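PDB 3PL0: 2OG-Fe dioxygenase family protein from Methylibium petroleiphilum, which is of unknown function but probably acts as an iron-dependent dioxygenase built on a cupin-type double-stranded beta-helix fold. Local coordinates for residues Leu19-Pro29 / Pro206-Val217. Residues are numbered along the deposited sequence; the frame is centred on the assembly and turned at random.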
loop_
_atom_site.group_PDB
_atom_site.type_symbol
_atom_site.label_atom_id
_atom_site.label_comp_id
_atom_site.label_asym_id
_atom_site.label_seq_id
_atom_site.Cartn_x
_atom_site.Cartn_y
_atom_site.Cartn_z
ATOM N N LEU A 19 -10.499 -5.851 -11.649
ATOM C CA LEU A 19 -9.343 -5.019 -11.952
ATOM C C LEU A 19 -9.293 -4.680 -13.407
ATOM O O LEU A 19 -8.950 -3.563 -13.750
ATOM C CB LEU A 19 -8.043 -5.721 -11.550
ATOM C CG LEU A 19 -7.704 -5.627 -10.067
ATOM C CD1 LEU A 19 -6.753 -6.748 -9.670
ATOM C CD2 LEU A 19 -7.155 -4.224 -9.786
ATOM N N ARG A 20 -9.622 -5.634 -14.284
ATOM C CA ARG A 20 -9.715 -5.307 -15.693
ATOM C C ARG A 20 -10.811 -4.278 -15.955
ATOM O O ARG A 20 -10.642 -3.345 -16.711
ATOM C CB ARG A 20 -10.066 -6.560 -16.505
ATOM C CG ARG A 20 -10.159 -6.317 -17.988
ATOM C CD ARG A 20 -8.833 -5.811 -18.559
ATOM N NE ARG A 20 -8.862 -5.878 -20.025
ATOM C CZ ARG A 20 -8.656 -4.860 -20.861
ATOM N NH1 ARG A 20 -8.364 -3.652 -20.423
ATOM N NH2 ARG A 20 -8.706 -5.076 -22.168
ATOM N N ALA A 21 -11.980 -4.512 -15.383
ATOM C CA ALA A 21 -13.143 -3.703 -15.699
ATOM C C ALA A 21 -13.122 -2.292 -15.086
ATOM O O ALA A 21 -13.516 -1.314 -15.752
ATOM C CB ALA A 21 -14.442 -4.460 -15.282
ATOM N N GLN A 22 -12.735 -2.175 -13.814
ATOM C CA GLN A 22 -12.791 -0.904 -13.120
ATOM C C GLN A 22 -11.443 -0.425 -12.530
ATOM O O GLN A 22 -11.378 0.651 -11.934
ATOM C CB GLN A 22 -13.836 -0.966 -11.993
ATOM C CG GLN A 22 -13.559 -1.997 -10.886
ATOM C CD GLN A 22 -14.621 -2.000 -9.806
ATOM O OE1 GLN A 22 -15.802 -1.715 -10.077
ATOM N NE2 GLN A 22 -14.220 -2.354 -8.570
ATOM N N GLY A 23 -10.415 -1.256 -12.607
ATOM C CA GLY A 23 -9.083 -0.853 -12.247
ATOM C C GLY A 23 -8.762 -0.943 -10.767
ATOM O O GLY A 23 -7.670 -0.525 -10.345
ATOM N N PHE A 24 -9.684 -1.480 -9.967
ATOM C CA PHE A 24 -9.378 -1.737 -8.547
ATOM C C PHE A 24 -10.310 -2.810 -8.038
ATOM O O PHE A 24 -11.326 -3.124 -8.659
ATOM C CB PHE A 24 -9.510 -0.491 -7.671
ATOM C CG PHE A 24 -10.945 -0.086 -7.380
ATOM C CD1 PHE A 24 -11.700 0.575 -8.335
ATOM C CD2 PHE A 24 -11.537 -0.399 -6.176
ATOM C CE1 PHE A 24 -13.014 0.914 -8.084
ATOM C CE2 PHE A 24 -12.882 -0.060 -5.923
ATOM C CZ PHE A 24 -13.593 0.593 -6.870
ATOM N N CYS A 25 -9.962 -3.368 -6.902
ATOM C CA CYS A 25 -10.902 -4.168 -6.162
ATOM C C CYS A 25 -10.457 -4.233 -4.703
ATOM O O CYS A 25 -9.280 -3.989 -4.390
ATOM C CB CYS A 25 -11.017 -5.562 -6.745
ATOM S SG CYS A 25 -9.553 -6.572 -6.558
ATOM N N VAL A 26 -11.396 -4.582 -3.840
ATOM C CA VAL A 26 -11.130 -4.759 -2.434
ATOM C C VAL A 26 -11.208 -6.238 -2.081
ATOM O O VAL A 26 -12.195 -6.874 -2.415
ATOM C CB VAL A 26 -12.169 -3.980 -1.634
ATOM C CG1 VAL A 26 -11.985 -4.200 -0.078
ATOM C CG2 VAL A 26 -12.111 -2.477 -2.020
ATOM N N LEU A 27 -10.189 -6.769 -1.397
ATOM C CA LEU A 27 -10.240 -8.121 -0.836
ATOM C C LEU A 27 -10.546 -7.998 0.663
ATOM O O LEU A 27 -9.808 -7.324 1.409
ATOM C CB LEU A 27 -8.893 -8.847 -1.006
ATOM C CG LEU A 27 -8.313 -8.909 -2.420
ATOM C CD1 LEU A 27 -6.997 -9.643 -2.344
ATOM C CD2 LEU A 27 -9.286 -9.650 -3.391
ATOM N N THR A 28 -11.603 -8.668 1.108
ATOM C CA THR A 28 -11.878 -8.779 2.533
ATOM C C THR A 28 -10.737 -9.605 3.145
ATOM O O THR A 28 -10.040 -10.348 2.415
ATOM C CB THR A 28 -13.226 -9.494 2.801
ATOM O OG1 THR A 28 -13.173 -10.850 2.315
ATOM C CG2 THR A 28 -14.405 -8.757 2.118
ATOM N N PRO A 29 -10.548 -9.521 4.474
ATOM C CA PRO A 29 -9.561 -10.391 5.123
ATOM C C PRO A 29 -9.760 -11.877 4.803
ATOM O O PRO A 29 -8.790 -12.598 4.636
ATOM C CB PRO A 29 -9.759 -10.095 6.607
ATOM C CG PRO A 29 -10.410 -8.724 6.652
ATOM C CD PRO A 29 -11.277 -8.702 5.454
ATOM N N PRO A 206 -8.641 -5.187 9.898
ATOM C CA PRO A 206 -7.281 -5.502 9.521
ATOM C C PRO A 206 -7.192 -6.581 8.473
ATOM O O PRO A 206 -7.994 -7.505 8.468
ATOM C CB PRO A 206 -6.664 -5.963 10.826
ATOM C CG PRO A 206 -7.379 -5.166 11.854
ATOM C CD PRO A 206 -8.788 -5.093 11.365
ATOM N N TRP A 207 -6.227 -6.423 7.577
ATOM C CA TRP A 207 -5.980 -7.318 6.451
ATOM C C TRP A 207 -7.037 -7.188 5.368
ATOM O O TRP A 207 -7.134 -8.060 4.512
ATOM C CB TRP A 207 -5.790 -8.780 6.916
ATOM C CG TRP A 207 -4.841 -8.802 8.023
ATOM C CD1 TRP A 207 -5.105 -9.115 9.320
ATOM C CD2 TRP A 207 -3.493 -8.403 7.971
ATOM N NE1 TRP A 207 -3.987 -8.966 10.073
ATOM C CE2 TRP A 207 -2.977 -8.529 9.269
ATOM C CE3 TRP A 207 -2.629 -8.032 6.945
ATOM C CZ2 TRP A 207 -1.676 -8.242 9.564
ATOM C CZ3 TRP A 207 -1.339 -7.752 7.246
ATOM C CH2 TRP A 207 -0.867 -7.849 8.529
ATOM N N THR A 208 -7.798 -6.085 5.374
ATOM C CA THR A 208 -8.519 -5.711 4.198
ATOM C C THR A 208 -7.484 -5.131 3.226
ATOM O O THR A 208 -6.633 -4.333 3.634
ATOM C CB THR A 208 -9.653 -4.678 4.467
ATOM O OG1 THR A 208 -10.532 -5.179 5.495
ATOM C CG2 THR A 208 -10.440 -4.431 3.150
ATOM N N VAL A 209 -7.541 -5.558 1.963
ATOM C CA VAL A 209 -6.608 -5.095 0.929
ATOM C C VAL A 209 -7.261 -4.410 -0.281
ATOM O O VAL A 209 -8.177 -4.921 -0.884
ATOM C CB VAL A 209 -5.705 -6.229 0.483
ATOM C CG1 VAL A 209 -4.635 -5.684 -0.429
ATOM C CG2 VAL A 209 -5.101 -6.888 1.723
ATOM N N LEU A 210 -6.747 -3.228 -0.634
ATOM C CA LEU A 210 -7.166 -2.530 -1.819
ATOM C C LEU A 210 -6.125 -2.795 -2.888
ATOM O O LEU A 210 -4.975 -2.399 -2.728
ATOM C CB LEU A 210 -7.257 -1.022 -1.547
ATOM C CG LEU A 210 -7.481 -0.059 -2.727
ATOM C CD1 LEU A 210 -8.803 -0.379 -3.394
ATOM C CD2 LEU A 210 -7.423 1.394 -2.234
ATOM N N LEU A 211 -6.555 -3.415 -3.973
ATOM C CA LEU A 211 -5.745 -3.661 -5.164
ATOM C C LEU A 211 -6.037 -2.578 -6.188
ATOM O O LEU A 211 -7.220 -2.262 -6.425
ATOM C CB LEU A 211 -6.038 -5.042 -5.760
ATOM C CG LEU A 211 -5.828 -6.243 -4.794
ATOM C CD1 LEU A 211 -6.094 -7.597 -5.447
ATOM C CD2 LEU A 211 -4.403 -6.205 -4.115
ATOM N N LEU A 212 -4.986 -1.981 -6.765
ATOM C CA LEU A 212 -5.106 -0.872 -7.726
ATOM C C LEU A 212 -4.262 -1.143 -8.996
ATOM O O LEU A 212 -3.116 -1.557 -8.922
ATOM C CB LEU A 212 -4.572 0.442 -7.118
ATOM C CG LEU A 212 -5.194 0.956 -5.818
ATOM C CD1 LEU A 212 -4.296 2.032 -5.174
ATOM C CD2 LEU A 212 -6.616 1.521 -6.062
ATOM N N ASP A 213 -4.847 -0.907 -10.155
ATOM C CA ASP A 213 -4.103 -0.838 -11.407
ATOM C C ASP A 213 -3.690 0.605 -11.522
ATOM O O ASP A 213 -4.481 1.521 -11.868
ATOM C CB ASP A 213 -4.978 -1.257 -12.564
ATOM C CG ASP A 213 -4.286 -1.146 -13.909
ATOM O OD1 ASP A 213 -3.207 -0.515 -14.040
ATOM O OD2 ASP A 213 -4.869 -1.688 -14.854
ATOM N N ASP A 214 -2.427 0.818 -11.239
ATOM C CA ASP A 214 -1.890 2.169 -11.139
ATOM C C ASP A 214 -1.908 2.952 -12.449
ATOM O O ASP A 214 -1.690 4.153 -12.455
ATOM C CB ASP A 214 -0.465 2.109 -10.605
ATOM C CG ASP A 214 -0.011 3.415 -10.054
ATOM O OD1 ASP A 214 -0.683 3.936 -9.116
ATOM O OD2 ASP A 214 0.992 3.942 -10.577
ATOM N N GLN A 215 -2.154 2.269 -13.560
ATOM C CA GLN A 215 -2.292 2.952 -14.864
ATOM C C GLN A 215 -3.751 3.316 -15.193
ATOM O O GLN A 215 -4.007 3.946 -16.195
ATOM C CB GLN A 215 -1.680 2.075 -15.986
ATOM C CG GLN A 215 -0.148 1.864 -15.796
ATOM C CD GLN A 215 0.500 1.036 -16.912
ATOM O OE1 GLN A 215 -0.151 0.612 -17.866
ATOM N NE2 GLN A 215 1.782 0.796 -16.774
ATOM N N GLN A 216 -4.702 2.908 -14.364
ATOM C CA GLN A 216 -6.123 3.111 -14.681
ATOM C C GLN A 216 -6.909 3.894 -13.644
ATOM O O GLN A 216 -7.959 4.421 -13.948
ATOM C CB GLN A 216 -6.771 1.759 -14.839
ATOM C CG GLN A 216 -6.340 1.052 -16.111
ATOM C CD GLN A 216 -6.760 1.823 -17.346
ATOM O OE1 GLN A 216 -7.912 2.245 -17.455
ATOM N NE2 GLN A 216 -5.823 2.031 -18.272
ATOM N N VAL A 217 -6.416 3.949 -12.409
ATOM C CA VAL A 217 -7.104 4.644 -11.332
ATOM C C VAL A 217 -6.090 5.520 -10.589
ATOM O O VAL A 217 -4.845 5.350 -10.720
ATOM C CB VAL A 217 -7.790 3.656 -10.364
ATOM C CG1 VAL A 217 -8.842 2.824 -11.106
ATOM C CG2 VAL A 217 -6.737 2.758 -9.696
HETATM O O HOH W 1 -7.752 -1.532 -15.419
#
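C25 and L211 form a hydrogen-bonded pair where strand 24-27 runs antiparallel (163°) to strand 209-213 and thereby joins the main sheet of the double-stranded beta-helix. Both backbone bonds of this pair close, C25 N to L211 O at 3.0 Å and L211 N to C25 O at 2.8 Å; L27 and V209 repeat the pattern, and D213 N donates a hydrogen bond to G23 O with an N-H...O angle of 176°. On the face bearing C25, L27, V209 and L211, C25 SG rests 3.8 Å from L211 CD1, the same methyl that L27 CD1 touches, and L127 and F131 of helix 118-134 cover L211 further out. The other face carries F24, V26, L210 and L212: F24 CB meets L212 CD2, and L210 CD1 lies 3.9 Å from F24 CD2; F24 and L210 also touch V190 of strand 183-192. T208 holds CG2 anti to its nitrogen, which sets this methyl 3.6 Å from V26 CG1, while OG1 is hydrogen-bonded to Q205 O. A serine here would lack CG2 and would probably open a gap beside V26 CG1 and L27 O. Where helix 12-22 ends, G23 turns with positive phi (84°) into the strand, and one water donates to both L19 O and D213 OD2, the carboxylate oxygen that also salt-bridges R135 NH1.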